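Putative protein-disulfide isomerase (Pseudomonas syringae pv. tomato, PDB 3GN3) is of unknown function but belongs to the DsbA family and may take part in thiol-disulfide exchange, as its putative disulfide isomerase name suggests. Local coordinates at residues S63-I66 with V67-L71. Residues are numbered along the deposited sequence; the frame is centred on the assembly and turned at random.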
loop_
_atom_site.group_PDB
_atom_site.type_symbol
_atom_site.label_atom_id
_atom_site.label_comp_id
_atom_site.label_asym_id
_atom_site.label_seq_id
_atom_site.Cartn_x
_atom_site.Cartn_y
_atom_site.Cartn_z
ATOM N N SER A 63 20.786 -10.452 3.409
ATOM C CA SER A 63 19.656 -10.791 2.562
ATOM C C SER A 63 19.876 -10.369 1.116
ATOM O O SER A 63 19.571 -11.130 0.184
ATOM C CB SER A 63 18.366 -10.176 3.102
ATOM O OG SER A 63 17.265 -10.468 2.256
ATOM N N GLY A 64 20.381 -9.152 0.924
ATOM C CA GLY A 64 20.629 -8.631 -0.426
ATOM C C GLY A 64 21.588 -9.484 -1.251
ATOM O O GLY A 64 21.359 -9.707 -2.449
ATOM N N VAL A 65 22.649 -9.970 -0.608
ATOM C CA VAL A 65 23.605 -10.857 -1.258
ATOM C C VAL A 65 22.869 -12.141 -1.629
ATOM O O VAL A 65 22.867 -12.563 -2.794
ATOM C CB VAL A 65 24.782 -11.213 -0.327
ATOM C CG1 VAL A 65 25.706 -12.222 -0.996
ATOM C CG2 VAL A 65 25.534 -9.984 0.093
ATOM N N ILE A 66 22.215 -12.740 -0.632
ATOM C CA ILE A 66 21.524 -14.017 -0.800
ATOM C C ILE A 66 20.393 -13.954 -1.822
ATOM O O ILE A 66 20.281 -14.831 -2.675
ATOM C CB ILE A 66 21.056 -14.590 0.559
ATOM C CG1 ILE A 66 22.283 -14.905 1.425
ATOM C CG2 ILE A 66 20.171 -15.839 0.348
ATOM C CD1 ILE A 66 21.992 -15.060 2.913
ATOM N N VAL A 67 19.579 -12.911 -1.772
ATOM C CA VAL A 67 18.501 -12.749 -2.761
ATOM C C VAL A 67 19.077 -12.648 -4.180
ATOM O O VAL A 67 18.547 -13.272 -5.115
ATOM C CB VAL A 67 17.546 -11.534 -2.442
ATOM C CG1 VAL A 67 16.620 -11.221 -3.617
ATOM C CG2 VAL A 67 16.729 -11.798 -1.186
ATOM N N ARG A 68 20.153 -11.865 -4.336
ATOM C CA ARG A 68 20.831 -11.751 -5.630
ATOM C C ARG A 68 21.320 -13.137 -6.134
ATOM O O ARG A 68 21.114 -13.478 -7.305
ATOM C CB ARG A 68 21.974 -10.716 -5.575
ATOM C CG ARG A 68 22.454 -10.234 -6.952
ATOM C CD ARG A 68 23.564 -9.173 -6.856
ATOM N NE ARG A 68 24.210 -8.929 -8.148
ATOM C CZ ARG A 68 23.747 -8.117 -9.097
ATOM N NH1 ARG A 68 22.629 -7.434 -8.915
ATOM N NH2 ARG A 68 24.399 -7.992 -10.253
ATOM N N CYS A 69 21.924 -13.935 -5.249
ATOM C CA CYS A 69 22.299 -15.307 -5.582
ATOM C C CYS A 69 21.149 -16.141 -6.103
ATOM O O CYS A 69 21.323 -16.919 -7.070
ATOM C CB CYS A 69 22.849 -16.019 -4.372
ATOM S SG CYS A 69 24.449 -15.374 -3.899
ATOM N N ILE A 70 19.984 -16.008 -5.458
ATOM C CA ILE A 70 18.832 -16.798 -5.854
ATOM C C ILE A 70 18.438 -16.410 -7.265
ATOM O O ILE A 70 18.215 -17.264 -8.124
ATOM C CB ILE A 70 17.642 -16.647 -4.871
ATOM C CG1 ILE A 70 18.002 -17.272 -3.529
ATOM C CG2 ILE A 70 16.368 -17.272 -5.453
ATOM C CD1 ILE A 70 17.278 -16.635 -2.366
ATOM N N LEU A 71 18.372 -15.111 -7.507
ATOM C CA LEU A 71 17.961 -14.625 -8.806
ATOM C C LEU A 71 19.048 -14.865 -9.862
ATOM O O LEU A 71 18.731 -15.031 -11.047
ATOM C CB LEU A 71 17.526 -13.164 -8.721
ATOM C CG LEU A 71 16.168 -13.040 -8.026
ATOM C CD1 LEU A 71 15.852 -11.591 -7.585
ATOM C CD2 LEU A 71 15.060 -13.613 -8.896
#
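Ile66 and Ile70 meet one turn apart near the start of helix 63-73, with CG2 of Ile66 4.0 Å from CD1 of Ile70 and the two side chains crossing at a slant. This is the close-packed flank of the turn. In both isoleucines CG1 stands opposite the carbonyl carbon (chi1 -64° in Ile66, -67° in Ile70), which in Ile70 lays CG1 and CD1 against the carbonyl oxygen of Ile66, while CG2 of Ile66 is the branch turned to the later residue. Val90 of helix 79-92 and Ile115 of helix 112-123 close over Ile66, and Ala83, Val86 and Met87 of helix 79-92 over Ile70. Helix 63-73 comes after strand 48-54 and before strand 157-160, consistent with the helical domain inserted into the thioredoxin fold of DsbA-type proteins. Four successive i to i+4 backbone bonds join the residues: Val67 N gives its hydrogen to Ser63 O at 2.6 Å, Arg68 N to Gly64 O at 3.1 Å, Cys69 N to Val65 O at 3.0 Å and Ile70 N to Ile66 O at 3.0 Å. Beside the Cys69 bond the apolar contact is looser, CG1 of Val65 lying 4.5 Å from SG of Cys69, with helix 112-123 beyond. Ser63 OG lies 3.7 Å from CG2 of Val67, but its polar partners are Ser56 and Glu23, both by hydrogen bonds. Arg68 touches the preceding turn through its root, CB being 3.3 Å from Gly64 O; the rest of its chain, extended from CG to NE, leads away to a hydrogen bond with Phe131 O and a cation-pi contact with the same residue, and packs on Ala103 of the second subunit.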